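Local coordinates for ThiJ/pfpI family protein (Bacillus anthracis, PDB 3EFE), which is of uncharacterised function but belongs to the DJ-1/PfpI family, whose members include chaperones and peptidases, within the glutaminase-like clan, at residues I65-C70 with L95-Q100; H129-N132 with Y136-M139; K50-I53 with L59-K62. All blocks are in the same frame, centred on the assembly; numbering follows the deposited sequence.

Contact 1 of 3, residues I65-C70 with L95-Q100; sequences ISLDEC and LERIGQ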
loop_
_atom_site.group_PDB
_atom_site.type_symbol
_atom_site.label_atom_id
_atom_site.label_comp_id
_atom_site.label_asym_id
_atom_site.label_seq_id
_atom_site.Cartn_x
_atom_site.Cartn_y
_atom_site.Cartn_z
ATOM N N ILE D 65 -17.295 10.705 -3.500
ATOM C CA ILE D 65 -18.709 10.650 -3.514
ATOM C C ILE D 65 -19.215 9.706 -2.408
ATOM O O ILE D 65 -18.438 8.986 -1.756
ATOM C CB ILE D 65 -19.233 10.177 -4.917
ATOM C CG1 ILE D 65 -19.023 8.644 -5.132
ATOM C CG2 ILE D 65 -18.640 11.060 -6.053
ATOM C CD1 ILE D 65 -19.272 8.138 -6.575
ATOM N N SER D 66 -20.529 9.719 -2.210
ATOM C CA SER D 66 -21.188 8.935 -1.196
ATOM C C SER D 66 -21.812 7.778 -1.895
ATOM O O SER D 66 -21.980 7.829 -3.068
ATOM C CB SER D 66 -22.222 9.793 -0.410
ATOM O OG SER D 66 -23.528 9.761 -0.985
ATOM N N LEU D 67 -22.106 6.695 -1.193
ATOM C CA LEU D 67 -22.675 5.525 -1.867
ATOM C C LEU D 67 -23.889 5.889 -2.717
ATOM O O LEU D 67 -24.029 5.400 -3.822
ATOM C CB LEU D 67 -23.038 4.445 -0.855
ATOM C CG LEU D 67 -23.572 3.117 -1.417
ATOM C CD1 LEU D 67 -22.696 2.565 -2.558
ATOM C CD2 LEU D 67 -23.754 2.075 -0.261
ATOM N N ASP D 68 -24.768 6.749 -2.213
ATOM C CA ASP D 68 -25.933 7.239 -2.981
ATOM C C ASP D 68 -25.609 7.757 -4.369
ATOM O O ASP D 68 -26.228 7.352 -5.337
ATOM C CB ASP D 68 -26.576 8.407 -2.268
ATOM C CG ASP D 68 -27.630 7.989 -1.302
ATOM O OD1 ASP D 68 -28.033 6.784 -1.355
ATOM O OD2 ASP D 68 -28.048 8.883 -0.494
ATOM N N GLU D 69 -24.650 8.676 -4.428
ATOM C CA GLU D 69 -24.156 9.304 -5.661
ATOM C C GLU D 69 -23.520 8.342 -6.673
ATOM O O GLU D 69 -23.167 8.753 -7.730
ATOM C CB GLU D 69 -23.131 10.380 -5.279
ATOM C CG GLU D 69 -23.735 11.686 -4.720
ATOM C CD GLU D 69 -22.824 12.427 -3.696
ATOM O OE1 GLU D 69 -21.690 11.986 -3.439
ATOM O OE2 GLU D 69 -23.248 13.470 -3.134
ATOM N N CYS D 70 -23.407 7.053 -6.358
ATOM C CA CYS D 70 -22.597 6.125 -7.138
ATOM C C CYS D 70 -23.462 5.180 -7.900
ATOM O O CYS D 70 -24.404 4.653 -7.340
ATOM C CB CYS D 70 -21.715 5.303 -6.170
ATOM S SG CYS D 70 -20.949 3.822 -6.900
ATOM N N LEU D 95 -23.297 -3.412 0.951
ATOM C CA LEU D 95 -23.247 -4.862 0.855
ATOM C C LEU D 95 -24.503 -5.347 0.129
ATOM O O LEU D 95 -24.472 -6.392 -0.548
ATOM C CB LEU D 95 -23.068 -5.429 2.255
ATOM C CG LEU D 95 -21.920 -6.360 2.710
ATOM C CD1 LEU D 95 -20.655 -6.386 1.910
ATOM C CD2 LEU D 95 -21.641 -6.082 4.175
ATOM N N GLU D 96 -25.583 -4.553 0.175
ATOM C CA GLU D 96 -26.823 -4.907 -0.527
ATOM C C GLU D 96 -26.658 -4.635 -1.992
ATOM O O GLU D 96 -26.959 -5.506 -2.833
ATOM C CB GLU D 96 -28.033 -4.205 0.095
ATOM C CG GLU D 96 -28.283 -4.777 1.570
ATOM C CD GLU D 96 -29.451 -4.123 2.408
ATOM O OE1 GLU D 96 -30.028 -3.055 1.991
ATOM O OE2 GLU D 96 -29.741 -4.655 3.521
ATOM N N ARG D 97 -26.094 -3.458 -2.267
ATOM C CA ARG D 97 -25.798 -2.932 -3.608
ATOM C C ARG D 97 -24.832 -3.785 -4.335
ATOM O O ARG D 97 -24.822 -3.758 -5.522
ATOM C CB ARG D 97 -25.134 -1.551 -3.516
ATOM C CG ARG D 97 -25.914 -0.442 -2.802
ATOM C CD ARG D 97 -26.820 0.383 -3.708
ATOM N NE ARG D 97 -26.235 0.581 -5.029
ATOM C CZ ARG D 97 -25.589 1.667 -5.476
ATOM N NH1 ARG D 97 -25.454 2.775 -4.764
ATOM N NH2 ARG D 97 -25.103 1.631 -6.703
ATOM N N ILE D 98 -23.976 -4.487 -3.605
ATOM C CA ILE D 98 -22.936 -5.329 -4.200
ATOM C C ILE D 98 -23.615 -6.508 -4.859
ATOM O O ILE D 98 -23.119 -7.058 -5.871
ATOM C CB ILE D 98 -21.860 -5.828 -3.131
ATOM C CG1 ILE D 98 -20.832 -4.733 -2.835
ATOM C CG2 ILE D 98 -21.118 -7.078 -3.614
ATOM C CD1 ILE D 98 -20.297 -4.676 -1.342
ATOM N N GLY D 99 -24.732 -6.917 -4.259
ATOM C CA GLY D 99 -25.512 -8.022 -4.765
ATOM C C GLY D 99 -26.019 -7.728 -6.136
ATOM O O GLY D 99 -25.948 -8.600 -6.995
ATOM N N GLN D 100 -26.528 -6.503 -6.323
ATOM C CA GLN D 100 -27.070 -6.037 -7.621
ATOM C C GLN D 100 -25.925 -5.795 -8.592
ATOM O O GLN D 100 -25.987 -6.229 -9.740
ATOM C CB GLN D 100 -27.829 -4.692 -7.507
ATOM C CG GLN D 100 -28.841 -4.551 -6.336
ATOM C CD GLN D 100 -29.149 -3.066 -5.987
ATOM O OE1 GLN D 100 -29.552 -2.737 -4.836
ATOM N NE2 GLN D 100 -28.923 -2.157 -6.973
#
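Arg97 reaches out of its helix and presents the edge of its guanidinium to two backbone carbonyls of the 67-70 turn. The clearest bond runs from Arg97 NH2 to Cys70 O (3.2 Å). The carbonyl oxygen lies close to the guanidinium plane, while the nitrogen stands well above the plane of the carbonyl. Arg97 NH1 adds two weak bonds, to Leu67 O at 3.1 Å and to Cys70 O at 3.4 Å, so Cys70 O is shared between both terminal nitrogens. The arginine side chain gets there by bending at chi2 (-90°) and again at chi3. Leu67 slides past it in the opposite direction, its CD1 methyl 3.5 Å from Arg97 NH1.

The two acceptors are held together by the type I turn, in which Cys70 N donates to Leu67 O at 3.1 Å. One step farther out, Ser66 N bonds Glu69 OE1 (2.8 Å), tying the residue just before the turn to the third residue of the turn.

The contact thus fastens helix 92-104 to the loop leaving the edge strand 65-66. Leu67 also packs on Pro93 and Ile94 of that helix, Leu95 turns to helix 113-119, and Ile65 pairs with strand 43-47.

Contact 2 of 3, residues H129-N132 with Y136-M139; sequences HTSN and YTKM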
loop_
_atom_site.group_PDB
_atom_site.type_symbol
_atom_site.label_atom_id
_atom_site.label_comp_id
_atom_site.label_asym_id
_atom_site.label_seq_id
_atom_site.Cartn_x
_atom_site.Cartn_y
_atom_site.Cartn_z
ATOM N N HIS D 129 -13.550 -18.791 -4.729
ATOM C CA HIS D 129 -13.107 -17.698 -3.890
ATOM C C HIS D 129 -12.074 -18.193 -2.913
ATOM O O HIS D 129 -11.923 -19.401 -2.672
ATOM C CB HIS D 129 -14.269 -17.117 -3.141
ATOM C CG HIS D 129 -14.963 -18.111 -2.264
ATOM N ND1 HIS D 129 -14.627 -18.299 -0.937
ATOM C CD2 HIS D 129 -15.948 -18.997 -2.536
ATOM C CE1 HIS D 129 -15.399 -19.241 -0.434
ATOM N NE2 HIS D 129 -16.206 -19.682 -1.380
ATOM N N THR D 130 -11.345 -17.238 -2.366
ATOM C CA THR D 130 -10.514 -17.471 -1.211
ATOM C C THR D 130 -10.825 -16.431 -0.096
ATOM O O THR D 130 -11.729 -15.607 -0.203
ATOM C CB THR D 130 -9.062 -17.546 -1.648
ATOM O OG1 THR D 130 -8.314 -18.211 -0.646
ATOM C CG2 THR D 130 -8.456 -16.163 -1.968
ATOM N N SER D 131 -10.127 -16.539 1.009
ATOM C CA SER D 131 -10.260 -15.616 2.151
ATOM C C SER D 131 -8.999 -15.781 2.941
ATOM O O SER D 131 -8.144 -16.532 2.561
ATOM C CB SER D 131 -11.502 -15.875 3.006
ATOM O OG SER D 131 -11.437 -17.066 3.776
ATOM N N ASN D 132 -8.861 -15.061 4.030
ATOM C CA ASN D 132 -7.721 -15.258 4.895
ATOM C C ASN D 132 -7.599 -16.671 5.402
ATOM O O ASN D 132 -6.529 -17.211 5.431
ATOM C CB ASN D 132 -7.744 -14.231 6.044
ATOM C CG ASN D 132 -7.429 -12.823 5.544
ATOM O OD1 ASN D 132 -6.585 -12.651 4.646
ATOM N ND2 ASN D 132 -8.077 -11.790 6.150
ATOM N N TYR D 136 -11.897 -19.645 9.951
ATOM C CA TYR D 136 -12.329 -18.421 10.548
ATOM C C TYR D 136 -13.532 -17.898 9.769
ATOM O O TYR D 136 -14.453 -17.400 10.364
ATOM C CB TYR D 136 -11.158 -17.432 10.610
ATOM C CG TYR D 136 -11.495 -16.137 11.315
ATOM C CD1 TYR D 136 -11.708 -16.097 12.695
ATOM C CD2 TYR D 136 -11.643 -14.937 10.595
ATOM C CE1 TYR D 136 -12.051 -14.881 13.349
ATOM C CE2 TYR D 136 -11.985 -13.745 11.214
ATOM C CZ TYR D 136 -12.164 -13.707 12.599
ATOM O OH TYR D 136 -12.527 -12.510 13.193
ATOM N N THR D 137 -13.543 -18.036 8.442
ATOM C CA THR D 137 -14.639 -17.508 7.651
ATOM C C THR D 137 -15.910 -18.274 8.041
ATOM O O THR D 137 -16.936 -17.656 8.189
ATOM C CB THR D 137 -14.387 -17.656 6.081
ATOM O OG1 THR D 137 -13.226 -16.914 5.680
ATOM C CG2 THR D 137 -15.604 -17.227 5.248
ATOM N N LYS D 138 -15.843 -19.602 8.179
ATOM C CA LYS D 138 -17.016 -20.348 8.580
ATOM C C LYS D 138 -17.504 -19.911 9.971
ATOM O O LYS D 138 -18.672 -19.615 10.115
ATOM C CB LYS D 138 -16.804 -21.880 8.552
ATOM C CG LYS D 138 -16.122 -22.340 7.314
ATOM C CD LYS D 138 -16.394 -23.757 7.041
ATOM C CE LYS D 138 -15.394 -24.655 7.729
ATOM N NZ LYS D 138 -15.912 -26.002 7.970
ATOM N N MET D 139 -16.619 -19.802 10.968
ATOM C CA MET D 139 -17.051 -19.394 12.309
ATOM C C MET D 139 -17.742 -18.081 12.241
ATOM O O MET D 139 -18.734 -17.852 12.926
ATOM C CB MET D 139 -15.894 -19.230 13.271
ATOM C CG MET D 139 -16.319 -18.501 14.674
ATOM S SD MET D 139 -14.854 -18.286 15.613
ATOM C CE MET D 139 -14.018 -17.019 14.836
#
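Ser131 sets its hydroxymethyl group against the hydroxyl of Thr137, with Ser131 CB 3.3 Å from Thr137 OG1 and the two oxygens, Ser131 OG and Thr137 OG1, only 2.6 Å apart. That separation suits a hydrogen bond, but whether the proton serves this pair or a neighbouring acceptor is not settled. With chi1 at 71°, Ser131 OG stands between its own backbone N and carbonyl carbon, from where it projects at the helix. On the other side, Thr137 turns OG1 to the oncoming serine with chi1 at -62°, which leaves the CG2 methyl opposite its backbone N; Thr137 CB lies 3.8 Å from Ser131 OG.

Both hydroxyls have further partners. Ser131 OG bonds the hydroxyl of Tyr150, whereas Thr137 OG1 meets both Asp116 OD1 and the carbonyl of Asn133, one helical turn earlier. Tyr150, Ser131, Thr137 and Asp116 thus form a row of close polar groups, and the rotation of the two middle hydroxyls is probably restricted. The carboxylate at one end would tend to polarise the row.

Around this pair, the extended residues 129-131 are held by backbone bonds from His129 to Phe149 and Glu151.

A helix threonine bonded to the carbonyl four residues back is a common feature of helices. The bond of Thr137 OG1 to Asp116 OD1, with the threonine's packing on Ala119, ties helix 134-140 to helix 113-119, which follows strand 107-111 in the strand-turn-helix that in glutaminase-like relatives forms the nucleophile elbow.

Contact 3 of 3, residues K50-I53 with L59-K62; sequences KEMI and LRIK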
loop_
_atom_site.group_PDB
_atom_site.type_symbol
_atom_site.label_atom_id
_atom_site.label_comp_id
_atom_site.label_asym_id
_atom_site.label_seq_id
_atom_site.Cartn_x
_atom_site.Cartn_y
_atom_site.Cartn_z
ATOM N N LYS D 50 -20.263 11.183 3.034
ATOM C CA LYS D 50 -19.241 12.147 2.597
ATOM C C LYS D 50 -18.233 12.492 3.673
ATOM O O LYS D 50 -17.272 13.214 3.429
ATOM C CB LYS D 50 -19.920 13.401 2.027
ATOM C CG LYS D 50 -20.691 13.088 0.701
ATOM C CD LYS D 50 -20.388 14.050 -0.539
ATOM C CE LYS D 50 -18.903 13.985 -1.076
ATOM N NZ LYS D 50 -17.801 14.175 0.024
ATOM N N GLU D 51 -18.456 11.935 4.865
ATOM C CA GLU D 51 -17.564 12.087 6.013
ATOM C C GLU D 51 -16.178 11.536 5.663
ATOM O O GLU D 51 -16.026 10.471 5.008
ATOM C CB GLU D 51 -18.081 11.355 7.287
ATOM C CG GLU D 51 -19.401 11.864 8.006
ATOM C CD GLU D 51 -19.830 10.936 9.269
ATOM O OE1 GLU D 51 -19.243 9.824 9.465
ATOM O OE2 GLU D 51 -20.784 11.311 10.036
ATOM N N MET D 52 -15.183 12.293 6.108
ATOM C CA MET D 52 -13.804 11.868 6.125
ATOM C C MET D 52 -13.648 10.630 6.951
ATOM O O MET D 52 -14.317 10.449 8.017
ATOM C CB MET D 52 -12.922 13.013 6.659
ATOM C CG MET D 52 -12.858 14.157 5.601
ATOM S SD MET D 52 -11.334 15.044 5.538
ATOM C CE MET D 52 -10.353 13.705 4.926
ATOM N N ILE D 53 -12.778 9.764 6.439
ATOM C CA ILE D 53 -12.440 8.459 7.000
ATOM C C ILE D 53 -10.967 8.522 7.310
ATOM O O ILE D 53 -10.257 9.386 6.827
ATOM C CB ILE D 53 -12.825 7.321 6.026
ATOM C CG1 ILE D 53 -11.897 7.200 4.797
ATOM C CG2 ILE D 53 -14.219 7.587 5.496
ATOM C CD1 ILE D 53 -10.606 6.476 4.990
ATOM N N LEU D 59 -4.361 7.729 7.714
ATOM C CA LEU D 59 -4.493 8.749 6.695
ATOM C C LEU D 59 -5.922 9.255 6.660
ATOM O O LEU D 59 -6.804 8.476 6.523
ATOM C CB LEU D 59 -4.100 8.175 5.361
ATOM C CG LEU D 59 -2.719 7.545 5.150
ATOM C CD1 LEU D 59 -2.776 6.994 3.694
ATOM C CD2 LEU D 59 -1.561 8.568 5.395
ATOM N N ARG D 60 -6.151 10.563 6.787
ATOM C CA ARG D 60 -7.518 11.118 6.713
ATOM C C ARG D 60 -7.907 11.441 5.275
ATOM O O ARG D 60 -7.336 12.304 4.655
ATOM C CB ARG D 60 -7.686 12.358 7.574
ATOM C CG ARG D 60 -7.009 12.302 8.966
ATOM C CD ARG D 60 -7.935 12.088 10.189
ATOM N NE ARG D 60 -9.353 12.444 9.953
ATOM C CZ ARG D 60 -9.843 13.627 9.546
ATOM N NH1 ARG D 60 -11.171 13.742 9.392
ATOM N NH2 ARG D 60 -9.055 14.676 9.258
ATOM N N ILE D 61 -8.905 10.743 4.762
ATOM C CA ILE D 61 -9.251 10.824 3.372
ATOM C C ILE D 61 -10.665 11.364 3.172
ATOM O O ILE D 61 -11.587 10.972 3.858
ATOM C CB ILE D 61 -9.103 9.389 2.716
ATOM C CG1 ILE D 61 -7.621 8.974 2.761
ATOM C CG2 ILE D 61 -9.747 9.322 1.303
ATOM C CD1 ILE D 61 -7.372 7.459 2.446
ATOM N N LYS D 62 -10.836 12.178 2.160
ATOM C CA LYS D 62 -12.105 12.794 1.836
ATOM C C LYS D 62 -12.696 11.995 0.722
ATOM O O LYS D 62 -12.117 11.971 -0.379
ATOM C CB LYS D 62 -11.871 14.255 1.388
ATOM C CG LYS D 62 -13.126 15.115 1.090
ATOM C CD LYS D 62 -14.175 15.076 2.274
ATOM C CE LYS D 62 -15.459 15.983 2.038
ATOM N NZ LYS D 62 -15.183 17.124 1.092
#
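The guanidinium of Arg60 is the flat side-chain group of this contact, and Met52 and Ile53 O approach it obliquely. Arg60 NH1 comes within 3.3 Å of Met52 CB, the two side chains crossing at about a right angle, while NE makes a weak bond to Thr54 OG1.

The flat backbone groups carry the pairing. Ile53 and Ile61 form an antiparallel hydrogen-bonded pair: Ile53 N reaches Ile61 O at 3.1 Å within the carbonyl plane, and Ile61 N returns to Ile53 O at 2.8 Å from a position tilted 22° from the plane of the Ile53 carbonyl. Two CA-H...O contacts flank these bonds, Met52 CA to Ile61 O at 3.3 Å and Arg60 CA to Ile53 O at 3.2 Å, so each carbonyl oxygen is approached by one N-H and one C-H.

Both isoleucines point to the same face of the hairpin. Ile53 CD1 meets Ile61 CB at 4.0 Å, carried there by the CG1 branch of Ile53 (chi1 73°). Directed away from the isoleucine face, Met52 CG packs on Lys62 CD at 3.7 Å. Lys50 NZ lies 4.1 Å from Lys62 NZ, and the Pro63 carbonyl accepts a bond from Lys50 NZ.

The second subunit meets this hairpin directly: Arg60 and Lys62 make backbone bonds to it, and Ile61 packs on Ile61 of that chain. With backbone bonds and apolar packing as its main ties, the pair relies little on charge; the close ammonium groups would be somewhat unfavourable, an effect the Pro63 carbonyl probably eases for Lys50.

Both touching residues of contact 2 are buried and two of the three in contact 1, Arg97 being partly exposed, whereas contact 3 is only partly buried and lies where the second subunit meets the chain. Contacts 1 and 3 are neighbours: Lys50 packs on Ser66 and Glu69, and strand 60-61 leads into strand 65-66. Contact 2 stands apart, its nearest atoms about 12 Å from contact 1 and about 18 Å from contact 3. Chemistry varies with place. A charged side chain bridges helix and turn at the sheet margin in contact 1, two close hydroxyls meet between a loop and a helix in contact 2, and backbone pairing dominates the two-stranded hairpin of contact 3. Helix 113-119 borders both contact 1, through Leu95, and contact 2.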